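Local structure of B-agarase (Saccharophagus degradans, 4BQ2) at residues 9-14 against 36-41; 72-77 against 185-190; 30-35 against 107-112; 17-22 against 40-45. The protein hydrolyses agarose as a family 50 glycoside hydrolase, working as an exo-beta-agarase that cuts beta-linkages from the ends of the polysaccharide chains. All coordinates share one frame; numbering follows the deposited sequence. Where two conformers were deposited one is given.

How the contacts relate
Near the N terminus, contact 1 brings the loop 9-14 to strand 36-44 and closes round a calcium ion; contact 4 starts slightly later, at 17-22, and ends further along that strand, so the two share L40 and K41. Contact 3 crosses both: it leaves from the hairpin turn 30-35, which runs directly into 36-41, and closes much later at 107-112. Contact 2 begins only after contacts 1 and 4 are complete, joining 72-77 to 185-190, and alternates with contact 3. Its D185 reaches the calcium of contact 1, and D75 is held by S111 of contact 3. They tie strands 36-44, 70-79, 110-115 and 180-191 to the N-terminal loop, strand 17-20 and the 30-35 turn.

Contact 1 of 4, residues 9-14 against 36-41; sequences ENDQVP and PSKGLK. With CA (calcium ion), chain K.
S37 and E9 meet as neighbouring ligands in the calcium site of the CBM-like domain, where strand 36-44 faces the loop that follows strand 3-6. The serine hydroxyl lies 3.0 Å from E9 OE2, both oxygens being drawn to the metal; its OG stands anti to the backbone N (chi1 -171°), which puts it 2.6 Å from calcium. K38 contributes with its backbone instead: its carbonyl O coordinates the ion at 2.3 Å, while its N donates to the syn lone pair of E9 OE2 over 3.1 Å in a rather bent bond. That carboxylate oxygen thus serves metal and amide together, and E9 OE1 accepts a hydrogen bond from a water. D7 and D185 supply further ligands. The K38 side chain, kinked at several torsions, folds over the loop so that CE sits 3.4 Å from D11 OD2; the ammonium NZ remains too far for a salt bridge, though the opposite charges probably attract on the exposed side of the loop. The CA of the buried G39 packs against the carboxylate carbon of D185. At L40 the character turns apolar, as suits a buried strand position: its CD1 methyl meets V13 CG2 at 4.4 Å.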
loop_
_atom_site.group_PDB
_atom_site.type_symbol
_atom_site.label_atom_id
_atom_site.label_comp_id
_atom_site.label_asym_id
_atom_site.label_seq_id
_atom_site.Cartn_x
_atom_site.Cartn_y
_atom_site.Cartn_z
ATOM N N GLU A 9 -26.223 28.186 10.026
ATOM C CA GLU A 9 -27.582 28.641 10.374
ATOM C C GLU A 9 -27.945 30.037 9.851
ATOM O O GLU A 9 -29.109 30.353 9.673
ATOM C CB GLU A 9 -27.820 28.553 11.888
ATOM C CG GLU A 9 -27.797 27.121 12.403
ATOM C CD GLU A 9 -28.805 26.258 11.670
ATOM O OE1 GLU A 9 -29.975 26.676 11.601
ATOM O OE2 GLU A 9 -28.430 25.200 11.110
ATOM N N ASN A 10 -26.953 30.885 9.637
ATOM C CA ASN A 10 -27.217 32.183 8.998
ATOM C C ASN A 10 -27.510 32.051 7.478
ATOM O O ASN A 10 -27.605 33.054 6.778
ATOM C CB ASN A 10 -26.058 33.158 9.279
ATOM C CG ASN A 10 -24.766 32.754 8.576
ATOM O OD1 ASN A 10 -24.705 31.713 7.903
ATOM N ND2 ASN A 10 -23.732 33.580 8.717
ATOM N N ASP A 11 -27.621 30.815 6.976
ATOM C CA ASP A 11 -28.029 30.539 5.570
ATOM C C ASP A 11 -27.005 31.033 4.511
ATOM O O ASP A 11 -27.320 31.170 3.313
ATOM C CB ASP A 11 -29.435 31.135 5.290
ATOM C CG ASP A 11 -30.355 30.188 4.502
ATOM O OD1 ASP A 11 -29.859 29.273 3.808
ATOM O OD2 ASP A 11 -31.600 30.360 4.581
ATOM N N GLN A 12 -25.770 31.296 4.935
ATOM C CA GLN A 12 -24.786 31.776 3.970
ATOM C C GLN A 12 -23.665 30.772 3.735
ATOM O O GLN A 12 -23.199 30.099 4.670
ATOM C CB GLN A 12 -24.211 33.115 4.417
ATOM C CG GLN A 12 -25.256 34.212 4.560
ATOM C CD GLN A 12 -24.647 35.527 5.001
ATOM O OE1 GLN A 12 -23.517 35.858 4.625
ATOM N NE2 GLN A 12 -25.391 36.288 5.814
ATOM N N VAL A 13 -23.221 30.660 2.488
ATOM C CA VAL A 13 -22.001 29.915 2.244
ATOM C C VAL A 13 -20.854 30.825 2.681
ATOM O O VAL A 13 -20.623 31.881 2.068
ATOM C CB VAL A 13 -21.872 29.483 0.772
ATOM C CG1 VAL A 13 -20.540 28.787 0.563
ATOM C CG2 VAL A 13 -23.028 28.562 0.374
ATOM N N PRO A 14 -20.133 30.446 3.748
ATOM C CA PRO A 14 -19.112 31.345 4.272
ATOM C C PRO A 14 -18.128 31.721 3.193
ATOM O O PRO A 14 -17.832 30.902 2.301
ATOM C CB PRO A 14 -18.422 30.512 5.351
ATOM C CG PRO A 14 -19.470 29.544 5.793
ATOM C CD PRO A 14 -20.244 29.208 4.548
ATOM N N PRO A 36 -33.963 18.274 11.728
ATOM C CA PRO A 36 -33.559 19.035 10.541
ATOM C C PRO A 36 -32.708 20.249 10.935
ATOM O O PRO A 36 -32.923 20.867 11.985
ATOM C CB PRO A 36 -34.879 19.504 9.947
ATOM C CG PRO A 36 -35.880 18.512 10.398
ATOM C CD PRO A 36 -35.401 17.951 11.717
ATOM N N SER A 37 -31.739 20.577 10.108
ATOM C CA SER A 37 -30.848 21.682 10.402
ATOM C C SER A 37 -30.372 22.185 9.059
ATOM O O SER A 37 -30.492 21.476 8.088
ATOM C CB SER A 37 -29.674 21.192 11.231
ATOM O OG SER A 37 -28.898 22.283 11.716
ATOM N N LYS A 38 -29.862 23.409 8.985
ATOM C CA LYS A 38 -29.214 23.858 7.756
ATOM C C LYS A 38 -27.789 23.301 7.671
ATOM O O LYS A 38 -27.028 23.441 8.616
ATOM C CB LYS A 38 -29.174 25.387 7.701
ATOM C CG LYS A 38 -30.516 26.071 7.818
ATOM C CD LYS A 38 -31.200 26.293 6.495
ATOM C CE LYS A 38 -31.957 27.620 6.513
ATOM N NZ LYS A 38 -32.380 28.023 7.877
ATOM N N GLY A 39 -27.436 22.689 6.540
ATOM C CA GLY A 39 -26.089 22.156 6.339
ATOM C C GLY A 39 -25.488 22.609 5.000
ATOM O O GLY A 39 -26.182 23.161 4.148
ATOM N N LEU A 40 -24.185 22.415 4.862
ATOM C CA LEU A 40 -23.509 22.700 3.599
ATOM C C LEU A 40 -23.561 21.473 2.711
ATOM O O LEU A 40 -22.935 20.426 3.018
ATOM C CB LEU A 40 -22.066 23.087 3.851
ATOM C CG LEU A 40 -21.269 23.427 2.582
ATOM C CD1 LEU A 40 -21.609 24.818 2.082
ATOM C CD2 LEU A 40 -19.804 23.332 2.950
ATOM N N LYS A 41 -24.261 21.621 1.595
ATOM C CA LYS A 41 -24.366 20.572 0.609
ATOM C C LYS A 41 -23.207 20.729 -0.381
ATOM O O LYS A 41 -23.070 21.772 -1.020
ATOM C CB LYS A 41 -25.705 20.630 -0.129
ATOM C CG LYS A 41 -25.824 19.526 -1.179
ATOM C CD LYS A 41 -27.083 19.651 -2.001
ATOM C CE LYS A 41 -27.095 18.536 -3.038
ATOM N NZ LYS A 41 -28.476 18.274 -3.537
HETATM CA CA CA K . -26.733 23.555 10.912
HETATM O O HOH W 1 -31.945 24.918 10.990
HETATM O O HOH W 2 -26.679 23.491 12.997
#

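Contact 2 of 4, residues 72-77 against 185-190. With CA (calcium ion), chain K.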
loop_
_atom_site.group_PDB
_atom_site.type_symbol
_atom_site.label_atom_id
_atom_site.label_comp_id
_atom_site.label_asym_id
_atom_site.label_seq_id
_atom_site.Cartn_x
_atom_site.Cartn_y
_atom_site.Cartn_z
ATOM N N LEU A 72 -11.183 18.306 16.384
ATOM C CA LEU A 72 -12.025 18.937 15.418
ATOM C C LEU A 72 -13.119 17.952 14.985
ATOM O O LEU A 72 -12.821 16.813 14.576
ATOM C CB LEU A 72 -11.156 19.246 14.196
ATOM C CG LEU A 72 -11.655 20.100 13.058
ATOM C CD1 LEU A 72 -11.987 21.497 13.593
ATOM C CD2 LEU A 72 -10.550 20.158 11.983
ATOM N N TYR A 73 -14.362 18.413 15.039
ATOM C CA TYR A 73 -15.535 17.596 14.726
ATOM C C TYR A 73 -16.273 18.085 13.505
ATOM O O TYR A 73 -16.381 19.292 13.315
ATOM C CB TYR A 73 -16.504 17.680 15.906
ATOM C CG TYR A 73 -16.165 16.752 17.018
ATOM C CD1 TYR A 73 -15.092 17.013 17.864
ATOM C CD2 TYR A 73 -16.911 15.595 17.233
ATOM C CE1 TYR A 73 -14.767 16.162 18.898
ATOM C CE2 TYR A 73 -16.589 14.733 18.279
ATOM C CZ TYR A 73 -15.528 15.030 19.105
ATOM O OH TYR A 73 -15.199 14.200 20.151
ATOM N N PHE A 74 -16.821 17.154 12.716
ATOM C CA PHE A 74 -17.705 17.474 11.581
ATOM C C PHE A 74 -18.857 16.488 11.599
ATOM O O PHE A 74 -18.627 15.293 11.873
ATOM C CB PHE A 74 -17.004 17.248 10.221
ATOM C CG PHE A 74 -15.664 17.900 10.074
ATOM C CD1 PHE A 74 -14.530 17.343 10.644
ATOM C CD2 PHE A 74 -15.522 19.009 9.248
ATOM C CE1 PHE A 74 -13.278 17.935 10.480
ATOM C CE2 PHE A 74 -14.278 19.627 9.084
ATOM C CZ PHE A 74 -13.162 19.078 9.685
ATOM N N ASP A 75 -20.078 16.962 11.327
ATOM C CA ASP A 75 -21.210 16.059 11.059
ATOM C C ASP A 75 -21.268 15.920 9.542
ATOM O O ASP A 75 -21.246 16.920 8.830
ATOM C CB ASP A 75 -22.549 16.621 11.581
ATOM C CG ASP A 75 -22.598 16.767 13.106
ATOM O OD1 ASP A 75 -21.655 16.339 13.812
ATOM O OD2 ASP A 75 -23.575 17.399 13.582
ATOM N N ILE A 76 -21.253 14.697 9.033
ATOM C CA ILE A 76 -21.177 14.478 7.576
ATOM C C ILE A 76 -22.049 13.303 7.180
ATOM O O ILE A 76 -22.181 12.323 7.955
ATOM C CB ILE A 76 -19.710 14.198 7.100
ATOM C CG1 ILE A 76 -18.689 15.046 7.880
ATOM C CG2 ILE A 76 -19.548 14.404 5.583
ATOM C CD1 ILE A 76 -17.230 14.747 7.517
ATOM N N VAL A 77 -22.632 13.369 5.985
ATOM C CA VAL A 77 -23.317 12.198 5.417
ATOM C C VAL A 77 -23.201 12.290 3.906
ATOM O O VAL A 77 -23.088 13.394 3.383
ATOM C CB VAL A 77 -24.804 12.167 5.803
ATOM C CG1 VAL A 77 -25.582 13.273 5.089
ATOM C CG2 VAL A 77 -25.414 10.809 5.492
ATOM N N ASP A 185 -22.155 19.595 8.453
ATOM C CA ASP A 185 -22.740 20.544 9.416
ATOM C C ASP A 185 -21.936 20.529 10.696
ATOM O O ASP A 185 -21.202 19.554 10.971
ATOM C CB ASP A 185 -24.219 20.209 9.628
ATOM C CG ASP A 185 -24.992 21.347 10.301
ATOM O OD1 ASP A 185 -24.408 22.431 10.524
ATOM O OD2 ASP A 185 -26.172 21.137 10.653
ATOM N N ASN A 186 -22.007 21.633 11.458
ATOM C CA ASN A 186 -21.500 21.702 12.830
ATOM C C ASN A 186 -20.001 21.485 12.942
ATOM O O ASN A 186 -19.543 20.683 13.741
ATOM C CB ASN A 186 -22.267 20.736 13.747
ATOM C CG ASN A 186 -23.756 21.066 13.805
ATOM O OD1 ASN A 186 -24.129 22.234 13.923
ATOM N ND2 ASN A 186 -24.607 20.050 13.707
ATOM N N ILE A 187 -19.250 22.156 12.081
ATOM C CA ILE A 187 -17.824 22.107 12.185
ATOM C C ILE A 187 -17.440 22.800 13.481
ATOM O O ILE A 187 -17.739 23.984 13.677
ATOM C CB ILE A 187 -17.143 22.766 10.983
ATOM C CG1 ILE A 187 -17.756 22.210 9.682
ATOM C CG2 ILE A 187 -15.662 22.535 11.111
ATOM C CD1 ILE A 187 -17.076 22.605 8.380
ATOM N N ARG A 188 -16.817 22.054 14.385
ATOM C CA ARG A 188 -16.571 22.578 15.729
ATOM C C ARG A 188 -15.337 21.952 16.360
ATOM O O ARG A 188 -14.855 20.914 15.870
ATOM C CB ARG A 188 -17.812 22.305 16.603
ATOM C CG ARG A 188 -18.011 20.819 16.918
ATOM C CD ARG A 188 -19.458 20.424 17.043
ATOM N NE ARG A 188 -19.604 19.019 17.455
ATOM C CZ ARG A 188 -19.982 18.027 16.647
ATOM N NH1 ARG A 188 -20.224 18.246 15.340
ATOM N NH2 ARG A 188 -20.094 16.804 17.152
ATOM N N ILE A 189 -14.843 22.562 17.444
ATOM C CA ILE A 189 -13.822 21.975 18.309
ATOM C C ILE A 189 -14.419 21.608 19.667
ATOM O O ILE A 189 -15.132 22.403 20.271
ATOM C CB ILE A 189 -12.619 22.905 18.549
ATOM C CG1 ILE A 189 -11.884 23.165 17.244
ATOM C CG2 ILE A 189 -11.626 22.269 19.521
ATOM C CD1 ILE A 189 -11.052 24.417 17.311
ATOM N N GLN A 190 -14.136 20.379 20.118
ATOM C CA GLN A 190 -14.583 19.880 21.426
ATOM C C GLN A 190 -13.347 19.403 22.189
ATOM O O GLN A 190 -12.514 18.707 21.610
ATOM C CB GLN A 190 -15.583 18.715 21.253
ATOM C CG GLN A 190 -16.967 19.161 20.783
ATOM C CD GLN A 190 -17.952 18.042 20.596
ATOM O OE1 GLN A 190 -18.951 18.210 19.896
ATOM N NE2 GLN A 190 -17.685 16.882 21.208
HETATM CA CA CA K . -26.733 23.555 10.912
HETATM O O HOH W 3 -15.285 15.584 22.635
HETATM O O HOH W 2 -26.679 23.491 12.997
#
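Y73 lies under the amide of Q190, the two planes only 17° apart, with Q190 NE2 offset toward the rim of the ring and 3.5 Å from CZ. A water joins that NE2 to the phenol oxygen. Beside them the guanidinium of R188 covers Y73 CB with one face, while at its edge, in plane, lie three acceptors: NE donates to Q190 OE1 over 2.7 Å, and NH1 serves both N186 O and D75 OD1. NH2 hydrogen-bonds S111, so arginine suits a place with so many polar partners. The salt bridge from R188 NH1 to D75 OD1, 2.8 Å, arrives from above the carboxylate plane; the S111 hydroxyl also hydrogen-bonds that oxygen. D75 OD2 takes an almost straight bond (175°) from N186 ND2. On the other side of the sheet L72, F74, I187 and I189 are apolar, F74 CE2 resting 3.8 Å from I187 CG2 and the phenyl touching I169 and L171. D185 OD2 also bonds to Y29. Between the pairs Y73-R188 and D75-D185 the register slips by one, a beta bulge; N186, left-handed, and I187 both face F6 in a G1 bulge, and D185 just before them chelates calcium in this CBM-like domain.

Contact 3 of 4, residues 30-35 against 107-112; sequences TGINGE and GKMQSY
I32 presses its CG2 methyl against M109, and this is where the contact is tight: CG2 lies only 3.3 Å from M109 CG, closer than carbons usually pack. The same methyl also rests 3.5 Å from M109 O. The methionine chain leaves with CG anti to its own N (chi1 171°), which brings CG up against the I32 methyl; beyond that point it bends away, toward D75 and V77 of strand 70-79, a route well suited to a flexible, unbranched side chain. The other branch of I32 extends along the neighbouring strand, its CD1 3.6 Å from S111 OG. That hydroxyl is already engaged with D75 and R188, and the methyl simply lies beside it. The isoleucine is presented by a beta-hairpin loop joining strands 22-30 and 36-44: G31 to G34 form a type I turn, closed by G34 N to G31 O at 3.0 Å, and G31 N bonds E35 O. With G34 at positive phi, this is a type I turn with a G1 bulge. Glycine fits G34 because its backbone angles would jam a side chain against the preceding carbonyl, and G31 because E35 O lies close. N33 adds an Asx turn, its OD1 accepting from E35 N. The rest of the interface is looser and wetter. T30 and M109 are linked through a water, which donates to T30 O at 2.8 Å and accepts from M109 N at 2.9 Å, whereas N33 points away and the exposed G34 and E35 make no contact with residues 107-112.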
loop_
_atom_site.group_PDB
_atom_site.type_symbol
_atom_site.label_atom_id
_atom_site.label_comp_id
_atom_site.label_asym_id
_atom_site.label_seq_id
_atom_site.Cartn_x
_atom_site.Cartn_y
_atom_site.Cartn_z
ATOM N N THR A 30 -31.655 16.172 7.660
ATOM C CA THR A 30 -31.792 15.582 9.011
ATOM C C THR A 30 -30.470 15.331 9.748
ATOM O O THR A 30 -29.654 14.485 9.337
ATOM C CB THR A 30 -32.580 14.259 8.955
ATOM O OG1 THR A 30 -33.861 14.508 8.362
ATOM C CG2 THR A 30 -32.735 13.655 10.359
ATOM N N GLY A 31 -30.249 16.057 10.848
ATOM C CA GLY A 31 -29.003 15.944 11.600
ATOM C C GLY A 31 -28.846 14.672 12.432
ATOM O O GLY A 31 -29.749 13.829 12.478
ATOM N N ILE A 32 -27.700 14.568 13.098
ATOM C CA ILE A 32 -27.322 13.396 13.892
ATOM C C ILE A 32 -28.306 13.130 15.022
ATOM O O ILE A 32 -28.513 11.973 15.413
ATOM C CB ILE A 32 -25.879 13.495 14.493
ATOM C CG1 ILE A 32 -25.694 14.742 15.393
ATOM C CG2 ILE A 32 -24.820 13.451 13.411
ATOM C CD1 ILE A 32 -24.766 14.531 16.572
ATOM N N ASN A 33 -28.902 14.202 15.544
ATOM C CA ASN A 33 -29.819 14.091 16.674
ATOM C C ASN A 33 -31.267 13.865 16.218
ATOM O O ASN A 33 -32.165 13.899 17.037
ATOM C CB ASN A 33 -29.679 15.294 17.635
ATOM C CG ASN A 33 -30.089 16.622 17.003
ATOM O OD1 ASN A 33 -30.597 16.663 15.879
ATOM N ND2 ASN A 33 -29.851 17.728 17.731
ATOM N N GLY A 34 -31.473 13.672 14.903
ATOM C CA GLY A 34 -32.793 13.434 14.321
ATOM C C GLY A 34 -33.517 14.691 13.858
ATOM O O GLY A 34 -34.560 14.616 13.193
ATOM N N GLU A 35 -32.952 15.849 14.178
ATOM C CA GLU A 35 -33.584 17.128 13.868
ATOM C C GLU A 35 -33.052 17.781 12.581
ATOM O O GLU A 35 -31.832 17.894 12.406
ATOM C CB GLU A 35 -33.352 18.116 15.012
ATOM C CG GLU A 35 -33.714 17.605 16.400
ATOM C CD GLU A 35 -33.440 18.650 17.459
ATOM O OE1 GLU A 35 -33.312 19.830 17.110
ATOM O OE2 GLU A 35 -33.335 18.301 18.634
ATOM N N GLY A 107 -27.031 7.621 4.152
ATOM C CA GLY A 107 -27.939 7.173 5.207
ATOM C C GLY A 107 -28.024 8.188 6.314
ATOM O O GLY A 107 -28.293 9.346 6.048
ATOM N N LYS A 108 -27.796 7.776 7.558
ATOM C CA LYS A 108 -27.955 8.707 8.662
ATOM C C LYS A 108 -26.686 9.506 8.880
ATOM O O LYS A 108 -25.591 8.983 8.784
ATOM C CB LYS A 108 -28.382 7.994 9.947
ATOM C CG LYS A 108 -29.888 7.794 10.080
ATOM C CD LYS A 108 -30.436 6.837 9.029
ATOM C CE LYS A 108 -31.790 6.267 9.443
ATOM N NZ LYS A 108 -31.696 5.650 10.805
ATOM N N MET A 109 -26.843 10.787 9.162
ATOM C CA MET A 109 -25.683 11.619 9.437
ATOM C C MET A 109 -24.969 11.093 10.672
ATOM O O MET A 109 -25.625 10.609 11.587
ATOM C CB MET A 109 -26.144 13.040 9.671
ATOM C CG MET A 109 -25.019 13.919 10.172
ATOM S SD MET A 109 -25.213 15.536 9.480
ATOM C CE MET A 109 -24.851 15.188 7.786
ATOM N N GLN A 110 -23.638 11.187 10.703
ATOM C CA GLN A 110 -22.851 10.854 11.890
ATOM C C GLN A 110 -21.850 11.967 12.201
ATOM O O GLN A 110 -21.585 12.822 11.334
ATOM C CB GLN A 110 -22.116 9.526 11.690
ATOM C CG GLN A 110 -23.045 8.371 11.323
ATOM C CD GLN A 110 -22.335 7.038 11.265
ATOM O OE1 GLN A 110 -21.900 6.508 12.289
ATOM N NE2 GLN A 110 -22.199 6.486 10.055
ATOM N N SER A 111 -21.286 11.959 13.411
ATOM C CA SER A 111 -20.244 12.928 13.781
ATOM C C SER A 111 -18.896 12.276 13.646
ATOM O O SER A 111 -18.722 11.089 14.035
ATOM C CB SER A 111 -20.370 13.387 15.256
ATOM O OG SER A 111 -21.355 14.384 15.421
ATOM N N TYR A 112 -17.938 13.052 13.134
ATOM C CA TYR A 112 -16.607 12.557 12.843
ATOM C C TYR A 112 -15.575 13.430 13.540
ATOM O O TYR A 112 -15.700 14.655 13.530
ATOM C CB TYR A 112 -16.371 12.581 11.314
ATOM C CG TYR A 112 -17.200 11.565 10.573
ATOM C CD1 TYR A 112 -18.503 11.860 10.145
ATOM C CD2 TYR A 112 -16.683 10.302 10.313
ATOM C CE1 TYR A 112 -19.277 10.934 9.482
ATOM C CE2 TYR A 112 -17.423 9.368 9.651
ATOM C CZ TYR A 112 -18.737 9.666 9.251
ATOM O OH TYR A 112 -19.446 8.690 8.559
HETATM O O HOH W 4 -29.562 11.750 9.677
#

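Contact 4 of 4, residues 17-22 against 40-45; sequences IHFLNA and LKLAMQ
F19 turns its ring edge to L40, whose CD2 lies near the ring plane, 4.3 Å from CE1. L42 comes in obliquely, its CD1 3.7 Å from F19 CD1, and one ring face has the backbone carbon of I17 above its rim; V13 packs on the ring as well. The other flat group, the Q45 amide, lies against the backbone of A22, OE1 foremost. Its OE1 is 3.1 Å from A22 N, but at an angle too poor for a hydrogen bond; a water donates to this oxygen instead, while NE2 gives a weak bond to A43 O. The fold at chi2 (76°) lets OE1 approach A22 while NE2 turns to its own strand. Here strand 17-20, paired with 51-56, gives way at N21 to strand 22-30, paired with 36-44, and the side chains between them pack as in the interior of a beta-sandwich, consistent with a CBM-like domain. N21 makes the change of direction with a left-handed backbone, and asparagine tolerates that conformation well. Its O accepts from Q45 N at 3.0 Å. Next to it A22 and M44 form an antiparallel non-hydrogen-bonded pair with CA atoms 4.1 Å apart, and A22 CA makes a CA-H...O contact to A43 O at 3.2 Å. The small methyl of A22 fits this spacing: CB touches L42 CD1 at 3.8 Å and M44 CG at 4.0 Å, and M44 continues toward T52.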
loop_
_atom_site.group_PDB
_atom_site.type_symbol
_atom_site.label_atom_id
_atom_site.label_comp_id
_atom_site.label_asym_id
_atom_site.label_seq_id
_atom_site.Cartn_x
_atom_site.Cartn_y
_atom_site.Cartn_z
ATOM N N ILE A 17 -14.598 29.869 2.823
ATOM C CA ILE A 17 -14.576 28.495 2.310
ATOM C C ILE A 17 -14.518 28.468 0.798
ATOM O O ILE A 17 -15.365 29.034 0.124
ATOM C CB ILE A 17 -15.748 27.629 2.817
ATOM C CG1 ILE A 17 -15.770 27.612 4.349
ATOM C CG2 ILE A 17 -15.599 26.192 2.274
ATOM C CD1 ILE A 17 -17.029 27.019 4.936
ATOM N N HIS A 18 -13.541 27.754 0.267
ATOM C CA HIS A 18 -13.292 27.736 -1.180
ATOM C C HIS A 18 -13.590 26.360 -1.779
ATOM O O HIS A 18 -13.300 25.325 -1.149
ATOM C CB HIS A 18 -11.843 28.167 -1.428
ATOM C CG HIS A 18 -11.490 29.443 -0.719
ATOM N ND1 HIS A 18 -11.632 30.683 -1.305
ATOM C CD2 HIS A 18 -11.088 29.674 0.556
ATOM C CE1 HIS A 18 -11.303 31.621 -0.434
ATOM N NE2 HIS A 18 -10.976 31.037 0.706
ATOM N N PHE A 19 -14.167 26.351 -2.982
ATOM C CA PHE A 19 -14.666 25.111 -3.582
ATOM C C PHE A 19 -13.861 24.701 -4.802
ATOM O O PHE A 19 -13.696 25.491 -5.739
ATOM C CB PHE A 19 -16.165 25.226 -3.828
ATOM C CG PHE A 19 -16.913 25.580 -2.570
ATOM C CD1 PHE A 19 -17.009 24.648 -1.524
ATOM C CD2 PHE A 19 -17.432 26.856 -2.379
ATOM C CE1 PHE A 19 -17.661 24.971 -0.338
ATOM C CE2 PHE A 19 -18.094 27.187 -1.203
ATOM C CZ PHE A 19 -18.196 26.257 -0.174
ATOM N N LEU A 20 -13.335 23.477 -4.748
ATOM C CA LEU A 20 -12.497 22.905 -5.804
ATOM C C LEU A 20 -13.331 21.931 -6.601
ATOM O O LEU A 20 -13.686 20.861 -6.088
ATOM C CB LEU A 20 -11.321 22.121 -5.216
ATOM C CG LEU A 20 -10.412 22.738 -4.164
ATOM C CD1 LEU A 20 -9.015 22.184 -4.362
ATOM C CD2 LEU A 20 -10.381 24.253 -4.247
ATOM N N ASN A 21 -13.629 22.294 -7.847
ATOM C CA ASN A 21 -14.432 21.464 -8.723
ATOM C C ASN A 21 -15.628 20.862 -8.007
ATOM O O ASN A 21 -15.859 19.637 -8.018
ATOM C CB ASN A 21 -13.556 20.404 -9.350
ATOM C CG ASN A 21 -12.680 20.979 -10.431
ATOM O OD1 ASN A 21 -13.185 21.419 -11.470
ATOM N ND2 ASN A 21 -11.392 20.995 -10.198
ATOM N N ALA A 22 -16.401 21.760 -7.407
ATOM C CA ALA A 22 -17.519 21.395 -6.589
ATOM C C ALA A 22 -18.491 22.561 -6.572
ATOM O O ALA A 22 -18.073 23.703 -6.684
ATOM C CB ALA A 22 -17.044 21.092 -5.175
ATOM N N LEU A 40 -24.185 22.415 4.862
ATOM C CA LEU A 40 -23.509 22.700 3.599
ATOM C C LEU A 40 -23.561 21.473 2.711
ATOM O O LEU A 40 -22.935 20.426 3.018
ATOM C CB LEU A 40 -22.066 23.087 3.851
ATOM C CG LEU A 40 -21.269 23.427 2.582
ATOM C CD1 LEU A 40 -21.609 24.818 2.082
ATOM C CD2 LEU A 40 -19.804 23.332 2.950
ATOM N N LYS A 41 -24.261 21.621 1.595
ATOM C CA LYS A 41 -24.366 20.572 0.609
ATOM C C LYS A 41 -23.207 20.729 -0.381
ATOM O O LYS A 41 -23.070 21.772 -1.020
ATOM C CB LYS A 41 -25.705 20.630 -0.129
ATOM C CG LYS A 41 -25.824 19.526 -1.179
ATOM C CD LYS A 41 -27.083 19.651 -2.001
ATOM C CE LYS A 41 -27.095 18.536 -3.038
ATOM N NZ LYS A 41 -28.476 18.274 -3.537
ATOM N N LEU A 42 -22.354 19.710 -0.472
ATOM C CA LEU A 42 -21.137 19.833 -1.287
ATOM C C LEU A 42 -21.222 18.813 -2.418
ATOM O O LEU A 42 -21.121 17.604 -2.173
ATOM C CB LEU A 42 -19.887 19.658 -0.423
ATOM C CG LEU A 42 -18.529 19.766 -1.145
ATOM C CD1 LEU A 42 -18.276 21.210 -1.617
ATOM C CD2 LEU A 42 -17.377 19.276 -0.271
ATOM N N ALA A 43 -21.439 19.293 -3.648
ATOM C CA ALA A 43 -21.633 18.402 -4.768
ATOM C C ALA A 43 -20.368 18.468 -5.643
ATOM O O ALA A 43 -20.114 19.484 -6.303
ATOM C CB ALA A 43 -22.894 18.770 -5.540
ATOM N N MET A 44 -19.553 17.404 -5.554
ATOM C CA MET A 44 -18.227 17.335 -6.190
ATOM C C MET A 44 -18.349 16.719 -7.566
ATOM O O MET A 44 -19.031 15.710 -7.763
ATOM C CB MET A 44 -17.226 16.536 -5.308
ATOM C CG MET A 44 -16.839 17.277 -4.010
ATOM S SD MET A 44 -16.292 16.219 -2.648
ATOM C CE MET A 44 -17.865 15.576 -2.120
ATOM N N GLN A 45 -17.699 17.354 -8.529
ATOM C CA GLN A 45 -17.617 16.857 -9.880
ATOM C C GLN A 45 -16.400 15.918 -9.948
ATOM O O GLN A 45 -15.432 16.150 -10.694
ATOM C CB GLN A 45 -17.531 18.044 -10.852
ATOM C CG GLN A 45 -18.860 18.813 -10.999
ATOM C CD GLN A 45 -19.197 19.729 -9.820
ATOM O OE1 GLN A 45 -18.474 20.702 -9.518
ATOM N NE2 GLN A 45 -20.296 19.431 -9.156
HETATM O O HOH W 5 -16.529 21.480 -11.308
#